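Long-range contact in succinylglutamate desuccinylase (Vibrio parahaemolyticus, PDB 2BCO), which probably hydrolyses N-succinylglutamate to succinate and glutamate with a zinc ion, the last step of the arginine succinyltransferase pathway of arginine breakdown: residues 42-56 against 84-96. Residues are numbered along the deposited sequence; the frame is centred on the assembly and turned at random.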
ATOM      1  N   LEU A  42      -3.675  13.946  -8.536  1.00 14.52           N
ATOM      2  CA  LEU A  42      -2.973  15.216  -8.397  1.00 17.36           C
ATOM      3  C   LEU A  42      -1.472  15.014  -8.504  1.00 17.30           C
ATOM      4  O   LEU A  42      -0.893  14.253  -7.731  1.00 19.37           O
ATOM      5  CB  LEU A  42      -3.290  15.839  -7.029  1.00 17.79           C
ATOM      6  CG  LEU A  42      -3.262  17.364  -6.796  1.00 22.31           C
ATOM      7  CD1 LEU A  42      -2.705  17.653  -5.395  1.00 17.73           C
ATOM      8  CD2 LEU A  42      -2.419  18.070  -7.844  1.00 21.52           C
ATOM      9  N   GLU A  43      -0.836  15.677  -9.461  1.00 16.92           N
ATOM     10  CA  GLU A  43       0.610  15.565  -9.583  1.00 17.97           C
ATOM     11  C   GLU A  43       1.246  16.791  -8.945  1.00 18.41           C
ATOM     12  O   GLU A  43       0.722  17.898  -9.056  1.00 19.87           O
ATOM     13  CB  GLU A  43       1.041  15.479 -11.042  1.00 22.70           C
ATOM     14  CG  GLU A  43       2.511  15.118 -11.194  1.00 25.04           C
ATOM     15  CD  GLU A  43       2.907  14.865 -12.629  1.00 29.61           C
ATOM     16  OE1 GLU A  43       2.239  14.036 -13.296  1.00 32.45           O
ATOM     17  OE2 GLU A  43       3.888  15.486 -13.087  1.00 28.05           O
ATOM     18  N   VAL A  44       2.362  16.591  -8.260  1.00 18.93           N
ATOM     19  CA  VAL A  44       3.065  17.692  -7.621  1.00 18.80           C
ATOM     20  C   VAL A  44       4.505  17.629  -8.113  1.00 20.71           C
ATOM     21  O   VAL A  44       5.200  16.638  -7.904  1.00 21.11           O
ATOM     22  CB  VAL A  44       3.008  17.572  -6.078  1.00 13.65           C
ATOM     23  CG1 VAL A  44       3.662  18.776  -5.425  1.00 14.38           C
ATOM     24  CG2 VAL A  44       1.562  17.465  -5.625  1.00 15.94           C
ATOM     25  N   ILE A  45       4.937  18.686  -8.790  1.00 23.48           N
ATOM     26  CA  ILE A  45       6.289  18.757  -9.330  1.00 24.88           C
ATOM     27  C   ILE A  45       7.101  19.808  -8.574  1.00 25.68           C
ATOM     28  O   ILE A  45       6.613  20.907  -8.313  1.00 24.44           O
ATOM     29  CB  ILE A  45       6.254  19.130 -10.834  1.00 34.43           C
ATOM     30  CG1 ILE A  45       5.444  18.084 -11.608  1.00 35.50           C
ATOM     31  CG2 ILE A  45       7.678  19.242 -11.387  1.00 34.11           C
ATOM     32  CD1 ILE A  45       5.296  18.386 -13.089  1.00 37.00           C
ATOM     33  N   PRO A  46       8.347  19.475  -8.206  1.00 14.51           N
ATOM     34  CA  PRO A  46       9.226  20.395  -7.479  1.00 18.91           C
ATOM     35  C   PRO A  46       9.676  21.570  -8.348  1.00 21.38           C
ATOM     36  O   PRO A  46       9.688  21.485  -9.574  1.00 18.57           O
ATOM     37  CB  PRO A  46      10.405  19.511  -7.084  1.00 32.01           C
ATOM     38  CG  PRO A  46       9.841  18.132  -7.094  1.00 32.03           C
ATOM     39  CD  PRO A  46       8.973  18.149  -8.313  1.00 29.87           C
ATOM     40  N   GLU A  47      10.057  22.664  -7.703  1.00 25.33           N
ATOM     41  CA  GLU A  47      10.519  23.845  -8.416  1.00 30.05           C
ATOM     42  C   GLU A  47      11.798  23.565  -9.202  1.00 32.54           C
ATOM     43  O   GLU A  47      11.941  24.020 -10.335  1.00 30.12           O
ATOM     44  CB  GLU A  47      10.775  24.983  -7.429  1.00 67.01           C
ATOM     45  CG  GLU A  47      11.370  26.230  -8.062  1.00 73.03           C
ATOM     46  CD  GLU A  47      11.802  27.245  -7.025  1.00 75.21           C
ATOM     47  OE1 GLU A  47      12.603  26.881  -6.139  1.00 76.97           O
ATOM     48  OE2 GLU A  47      11.345  28.404  -7.100  1.00 75.83           O
ATOM     49  N   ASN A  48      12.720  22.818  -8.598  1.00 38.53           N
ATOM     50  CA  ASN A  48      13.994  22.492  -9.240  1.00 39.77           C
ATOM     51  C   ASN A  48      14.238  20.993  -9.419  1.00 38.33           C
ATOM     52  O   ASN A  48      14.963  20.373  -8.637  1.00 37.83           O
ATOM     53  CB  ASN A  48      15.157  23.086  -8.437  1.00 88.61           C
ATOM     54  CG  ASN A  48      16.508  22.806  -9.077  1.00 93.30           C
ATOM     55  OD1 ASN A  48      16.805  23.299 -10.168  1.00 93.32           O
ATOM     56  ND2 ASN A  48      17.330  22.006  -8.404  1.00 93.82           N
ATOM     57  N   PRO A  49      13.646  20.391 -10.458  1.00 46.89           N
ATOM     58  CA  PRO A  49      13.834  18.957 -10.692  1.00 46.34           C
ATOM     59  C   PRO A  49      15.264  18.642 -11.135  1.00 45.95           C
ATOM     60  O   PRO A  49      15.884  19.436 -11.841  1.00 47.23           O
ATOM     61  CB  PRO A  49      12.821  18.651 -11.795  1.00 36.34           C
ATOM     62  CG  PRO A  49      11.782  19.726 -11.636  1.00 36.46           C
ATOM     63  CD  PRO A  49      12.624  20.938 -11.364  1.00 37.00           C
ATOM     64  N   THR A  50      15.781  17.493 -10.710  1.00 42.88           N
ATOM     65  CA  THR A  50      17.123  17.063 -11.093  1.00 42.57           C
ATOM     66  C   THR A  50      17.097  15.582 -11.448  1.00 44.02           C
ATOM     67  O   THR A  50      16.044  14.942 -11.418  1.00 44.05           O
ATOM     68  CB  THR A  50      18.158  17.261  -9.962  1.00 40.77           C
ATOM     69  OG1 THR A  50      17.947  16.283  -8.933  1.00 39.04           O
ATOM     70  CG2 THR A  50      18.048  18.660  -9.379  1.00 41.51           C
ATOM     71  N   GLN A  51      18.264  15.040 -11.780  1.00 47.90           N
ATOM     72  CA  GLN A  51      18.365  13.640 -12.157  1.00 48.15           C
ATOM     73  C   GLN A  51      18.160  12.722 -10.962  1.00 45.72           C
ATOM     74  O   GLN A  51      17.845  11.545 -11.127  1.00 44.65           O
ATOM     75  CB  GLN A  51      19.728  13.356 -12.802  1.00 64.70           C
ATOM     76  CG  GLN A  51      20.939  13.701 -11.941  1.00 70.81           C
ATOM     77  CD  GLN A  51      21.380  15.155 -12.072  1.00 73.87           C
ATOM     78  OE1 GLN A  51      20.682  16.076 -11.645  1.00 74.17           O
ATOM     79  NE2 GLN A  51      22.552  15.363 -12.668  1.00 73.94           N
ATOM     80  N   GLU A  52      18.335  13.265  -9.761  1.00 47.20           N
ATOM     81  CA  GLU A  52      18.177  12.474  -8.545  1.00 43.42           C
ATOM     82  C   GLU A  52      16.833  12.719  -7.855  1.00 39.85           C
ATOM     83  O   GLU A  52      16.584  12.202  -6.766  1.00 39.04           O
ATOM     84  CB  GLU A  52      19.322  12.776  -7.571  1.00 50.16           C
ATOM     85  CG  GLU A  52      20.732  12.636  -8.156  1.00 55.82           C
ATOM     86  CD  GLU A  52      21.053  11.231  -8.658  1.00 58.56           C
ATOM     87  OE1 GLU A  52      20.507  10.827  -9.706  1.00 61.36           O
ATOM     88  OE2 GLU A  52      21.855  10.531  -8.004  1.00 59.29           O
ATOM     89  N   THR A  53      15.972  13.513  -8.484  1.00 30.07           N
ATOM     90  CA  THR A  53      14.657  13.801  -7.923  1.00 26.39           C
ATOM     91  C   THR A  53      13.798  12.536  -7.922  1.00 23.81           C
ATOM     92  O   THR A  53      13.651  11.885  -8.953  1.00 23.14           O
ATOM     93  CB  THR A  53      13.912  14.875  -8.745  1.00 19.21           C
ATOM     94  OG1 THR A  53      14.595  16.132  -8.638  1.00 18.36           O
ATOM     95  CG2 THR A  53      12.479  15.023  -8.250  1.00 17.04           C
ATOM     96  N   LYS A  54      13.230  12.193  -6.770  1.00 21.16           N
ATOM     97  CA  LYS A  54      12.385  11.007  -6.680  1.00 18.61           C
ATOM     98  C   LYS A  54      11.022  11.200  -7.351  1.00 18.18           C
ATOM     99  O   LYS A  54      10.480  12.307  -7.412  1.00 16.42           O
ATOM    100  CB  LYS A  54      12.172  10.609  -5.217  1.00 22.98           C
ATOM    101  CG  LYS A  54      13.443  10.160  -4.514  1.00 26.18           C
ATOM    102  CD  LYS A  54      13.143   9.593  -3.142  1.00 26.70           C
ATOM    103  CE  LYS A  54      14.402   9.069  -2.471  1.00 29.60           C
ATOM    104  NZ  LYS A  54      15.399  10.149  -2.215  1.00 29.96           N
ATOM    105  N   ASN A  55      10.490  10.107  -7.877  1.00 20.06           N
ATOM    106  CA  ASN A  55       9.184  10.115  -8.516  1.00 17.03           C
ATOM    107  C   ASN A  55       8.352   9.161  -7.687  1.00 14.79           C
ATOM    108  O   ASN A  55       8.407   7.946  -7.857  1.00 15.01           O
ATOM    109  CB  ASN A  55       9.314   9.655  -9.962  1.00 14.23           C
ATOM    110  CG  ASN A  55      10.096  10.641 -10.801  1.00 14.34           C
ATOM    111  OD1 ASN A  55       9.587  11.700 -11.165  1.00 13.73           O
ATOM    112  ND2 ASN A  55      11.349  10.313 -11.088  1.00 14.08           N
ATOM    113  N   ILE A  56       7.599   9.735  -6.761  1.00 15.74           N
ATOM    114  CA  ILE A  56       6.782   8.958  -5.847  1.00 14.29           C
ATOM    115  C   ILE A  56       5.292   8.974  -6.134  1.00 14.11           C
ATOM    116  O   ILE A  56       4.668  10.033  -6.210  1.00 16.39           O
ATOM    117  CB  ILE A  56       6.954   9.457  -4.399  1.00 10.74           C
ATOM    118  CG1 ILE A  56       8.431   9.715  -4.099  1.00  9.63           C
ATOM    119  CG2 ILE A  56       6.370   8.435  -3.436  1.00 10.67           C
ATOM    120  CD1 ILE A  56       8.666  10.337  -2.731  1.00  9.52           C
ATOM    121  N   PHE A  84       3.608  25.377   3.519  1.00 34.21           N
ATOM    122  CA  PHE A  84       4.072  24.830   4.789  1.00 34.97           C
ATOM    123  C   PHE A  84       4.890  23.550   4.602  1.00 34.15           C
ATOM    124  O   PHE A  84       5.834  23.287   5.352  1.00 35.44           O
ATOM    125  CB  PHE A  84       2.874  24.567   5.703  1.00 36.20           C
ATOM    126  CG  PHE A  84       3.238  23.932   7.014  1.00 38.13           C
ATOM    127  CD1 PHE A  84       3.236  22.545   7.159  1.00 40.33           C
ATOM    128  CD2 PHE A  84       3.601  24.719   8.104  1.00 39.91           C
ATOM    129  CE1 PHE A  84       3.592  21.949   8.381  1.00 42.31           C
ATOM    130  CE2 PHE A  84       3.960  24.139   9.330  1.00 39.98           C
ATOM    131  CZ  PHE A  84       3.956  22.751   9.469  1.00 41.18           C
ATOM    132  N   GLN A  85       4.513  22.748   3.612  1.00 26.06           N
ATOM    133  CA  GLN A  85       5.224  21.513   3.328  1.00 22.90           C
ATOM    134  C   GLN A  85       6.200  21.757   2.190  1.00 22.63           C
ATOM    135  O   GLN A  85       5.815  22.195   1.104  1.00 21.96           O
ATOM    136  CB  GLN A  85       4.242  20.401   2.942  1.00 26.21           C
ATOM    137  CG  GLN A  85       4.903  19.102   2.477  1.00 23.75           C
ATOM    138  CD  GLN A  85       5.843  18.512   3.512  1.00 25.64           C
ATOM    139  OE1 GLN A  85       5.451  18.257   4.650  1.00 24.54           O
ATOM    140  NE2 GLN A  85       7.097  18.289   3.118  1.00 26.68           N
ATOM    141  N   LYS A  86       7.470  21.485   2.448  1.00 27.21           N
ATOM    142  CA  LYS A  86       8.499  21.671   1.438  1.00 29.02           C
ATOM    143  C   LYS A  86       8.420  20.509   0.446  1.00 29.17           C
ATOM    144  O   LYS A  86       8.362  19.339   0.846  1.00 29.91           O
ATOM    145  CB  LYS A  86       9.876  21.720   2.112  1.00 26.22           C
ATOM    146  CG  LYS A  86      11.052  21.819   1.160  1.00 30.20           C
ATOM    147  CD  LYS A  86      12.367  21.679   1.920  1.00 33.06           C
ATOM    148  CE  LYS A  86      13.531  21.364   0.995  1.00 32.45           C
ATOM    149  NZ  LYS A  86      13.851  22.491   0.084  1.00 36.94           N
ATOM    150  N   VAL A  87       8.408  20.825  -0.844  1.00 20.80           N
ATOM    151  CA  VAL A  87       8.329  19.785  -1.860  1.00 20.46           C
ATOM    152  C   VAL A  87       9.641  19.654  -2.609  1.00 21.42           C
ATOM    153  O   VAL A  87      10.130  20.614  -3.200  1.00 22.68           O
ATOM    154  CB  VAL A  87       7.201  20.071  -2.854  1.00 16.46           C
ATOM    155  CG1 VAL A  87       7.137  18.974  -3.888  1.00 19.75           C
ATOM    156  CG2 VAL A  87       5.883  20.165  -2.116  1.00 16.65           C
ATOM    157  N   ASP A  88      10.204  18.453  -2.588  1.00 27.76           N
ATOM    158  CA  ASP A  88      11.474  18.206  -3.250  1.00 29.37           C
ATOM    159  C   ASP A  88      11.395  17.025  -4.214  1.00 28.74           C
ATOM    160  O   ASP A  88      12.244  16.860  -5.080  1.00 31.15           O
ATOM    161  CB  ASP A  88      12.550  17.938  -2.201  1.00 50.55           C
ATOM    162  CG  ASP A  88      13.938  18.198  -2.721  1.00 57.55           C
ATOM    163  OD1 ASP A  88      14.336  19.383  -2.775  1.00 61.84           O
ATOM    164  OD2 ASP A  88      14.626  17.222  -3.088  1.00 58.68           O
ATOM    165  N   ALA A  89      10.377  16.194  -4.057  1.00 24.98           N
ATOM    166  CA  ALA A  89      10.218  15.042  -4.926  1.00 23.99           C
ATOM    167  C   ALA A  89       8.975  15.209  -5.787  1.00 23.01           C
ATOM    168  O   ALA A  89       8.013  15.851  -5.377  1.00 24.71           O
ATOM    169  CB  ALA A  89      10.109  13.771  -4.094  1.00 11.12           C
ATOM    170  N   ARG A  90       9.006  14.647  -6.986  1.00 20.16           N
ATOM    171  CA  ARG A  90       7.861  14.708  -7.883  1.00 19.93           C
ATOM    172  C   ARG A  90       6.904  13.644  -7.350  1.00 18.79           C
ATOM    173  O   ARG A  90       7.313  12.512  -7.103  1.00 19.70           O
ATOM    174  CB  ARG A  90       8.306  14.392  -9.314  1.00 18.14           C
ATOM    175  CG  ARG A  90       7.179  14.344 -10.335  1.00 20.04           C
ATOM    176  CD  ARG A  90       7.720  14.512 -11.745  1.00 19.06           C
ATOM    177  NE  ARG A  90       6.721  14.208 -12.763  1.00 19.26           N
ATOM    178  CZ  ARG A  90       6.583  13.020 -13.341  1.00 17.88           C
ATOM    179  NH1 ARG A  90       7.377  12.016 -13.003  1.00 16.46           N
ATOM    180  NH2 ARG A  90       5.654  12.841 -14.269  1.00 21.33           N
ATOM    181  N   CYS A  91       5.640  14.007  -7.151  1.00 20.34           N
ATOM    182  CA  CYS A  91       4.660  13.064  -6.613  1.00 20.27           C
ATOM    183  C   CYS A  91       3.376  12.983  -7.426  1.00 20.38           C
ATOM    184  O   CYS A  91       3.008  13.914  -8.140  1.00 21.22           O
ATOM    185  CB  CYS A  91       4.277  13.452  -5.178  1.00 18.40           C
ATOM    186  SG  CYS A  91       5.641  13.737  -4.026  1.00 17.20           S
ATOM    187  N   LEU A  92       2.697  11.850  -7.303  1.00 19.63           N
ATOM    188  CA  LEU A  92       1.424  11.640  -7.968  1.00 19.25           C
ATOM    189  C   LEU A  92       0.493  11.117  -6.884  1.00 18.87           C
ATOM    190  O   LEU A  92       0.604   9.951  -6.486  1.00 22.91           O
ATOM    191  CB  LEU A  92       1.542  10.604  -9.092  1.00 18.73           C
ATOM    192  CG  LEU A  92       0.224  10.392  -9.851  1.00 19.39           C
ATOM    193  CD1 LEU A  92      -0.122  11.665 -10.599  1.00 18.18           C
ATOM    194  CD2 LEU A  92       0.329   9.230 -10.818  1.00 17.41           C
ATOM    195  N   PHE A  93      -0.397  11.980  -6.391  1.00 11.13           N
ATOM    196  CA  PHE A  93      -1.342  11.602  -5.344  1.00  9.42           C
ATOM    197  C   PHE A  93      -2.603  11.045  -5.956  1.00 10.90           C
ATOM    198  O   PHE A  93      -3.210  11.645  -6.853  1.00 11.87           O
ATOM    199  CB  PHE A  93      -1.696  12.795  -4.443  1.00 13.10           C
ATOM    200  CG  PHE A  93      -0.542  13.281  -3.593  1.00 12.42           C
ATOM    201  CD1 PHE A  93       0.359  14.215  -4.084  1.00 12.14           C
ATOM    202  CD2 PHE A  93      -0.347  12.780  -2.312  1.00 14.77           C
ATOM    203  CE1 PHE A  93       1.447  14.649  -3.307  1.00 14.59           C
ATOM    204  CE2 PHE A  93       0.737  13.204  -1.523  1.00 14.43           C
ATOM    205  CZ  PHE A  93       1.635  14.142  -2.028  1.00 13.42           C
ATOM    206  N   ILE A  94      -3.014   9.893  -5.460  1.00  8.65           N
ATOM    207  CA  ILE A  94      -4.185   9.265  -6.005  1.00 10.12           C
ATOM    208  C   ILE A  94      -5.188   8.849  -4.947  1.00 11.66           C
ATOM    209  O   ILE A  94      -4.828   8.273  -3.916  1.00 12.03           O
ATOM    210  CB  ILE A  94      -3.787   8.005  -6.832  1.00  9.21           C
ATOM    211  CG1 ILE A  94      -2.875   8.402  -7.996  1.00  7.99           C
ATOM    212  CG2 ILE A  94      -5.031   7.296  -7.358  1.00  5.36           C
ATOM    213  CD1 ILE A  94      -2.379   7.207  -8.800  1.00  7.37           C
ATOM    214  N   ILE A  95      -6.445   9.187  -5.191  1.00  8.44           N
ATOM    215  CA  ILE A  95      -7.532   8.755  -4.329  1.00 10.36           C
ATOM    216  C   ILE A  95      -8.275   7.883  -5.334  1.00 11.69           C
ATOM    217  O   ILE A  95      -9.052   8.379  -6.143  1.00 12.54           O
ATOM    218  CB  ILE A  95      -8.455   9.905  -3.881  1.00 24.65           C
ATOM    219  CG1 ILE A  95      -7.722  10.841  -2.925  1.00 24.24           C
ATOM    220  CG2 ILE A  95      -9.696   9.335  -3.193  1.00 24.93           C
ATOM    221  CD1 ILE A  95      -8.509  12.075  -2.581  1.00 24.81           C
ATOM    222  N   ALA A  96      -7.984   6.591  -5.322  1.00 23.25           N
ATOM    223  CA  ALA A  96      -8.617   5.680  -6.252  1.00 26.58           C
ATOM    224  C   ALA A  96      -9.986   5.304  -5.718  1.00 28.94           C
ATOM    225  O   ALA A  96     -10.173   5.203  -4.516  1.00 34.95           O
ATOM    226  CB  ALA A  96      -7.763   4.429  -6.413  1.00 11.52           C
TER
HETATM  227  O   HOH W   1      10.268  22.809  -4.851  1.00 24.23           O
HETATM  228  O   HOH W   2      14.226  18.276  -6.384  1.00 25.61           O
HETATM  229  O   HOH W   3      13.615  13.902  -4.462  1.00 23.07           O
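Two nitrogens of Arg90 reach for Glu43 OE2: NE makes the salt bridge at 3.1 Å, while the bond from NH2 is weak. With carboxylate and guanidinium planes turned 89° apart, NE meets OE2 from above the carboxylate plane. Tyr37 takes the other oxygen, OE1, in a hydrogen bond that probably helps to steady the carboxylate. At another edge of the guanidinium, Arg90 NH1 gives a fairly straight bond to Asn55 OD1 at 2.9 Å; the oxygen lies in the guanidinium plane, but the donor stands above the plane of the amide. The Arg90 chain runs extended from CG to NE, with CG anti to the backbone N (chi1 177°), which carries its head out between the two partners. NH1 also bonds Phe140 O, and Asn55 ND2 bonds Thr148 OG1, so helix 125-141 holds the guanidinium, and Thr148, just ahead of strand 149-157, holds the Asn55 amide.

Beneath them the backbone of 90-95 is shared by two strands. Val44 and Cys91 exchange N-H and C=O as an antiparallel hydrogen-bonded pair, with Val44 N to Cys91 O at 2.8 Å. Along the other edge of strand 90-95, Arg90 N binds Lys54 O, Ile56 N binds Arg90 O, and Leu92 N returns to Ile56 O, in parallel register.

On the other face of the sheet, where Val44, Cys91 and Phe93 point, the contacts are apolar. Val44 sends CG1 to Val87 CG1 (3.8 Å) and CG2 to the edge of the Phe93 ring, 3.6 Å from CE1; helix 68-81 packs on Val87 and Phe93. At the loop end, Pro46 CG sits 3.3 Å from Ala89 C, and a water links Glu47 N to Val87 O.

Strand 90-95 thus takes a parallel neighbour from its own beta-alpha-beta unit, 55-60 through helix 68-81, and an antiparallel one in 41-45, the mixed-sheet pattern of the zinc carboxypeptidase-like fold.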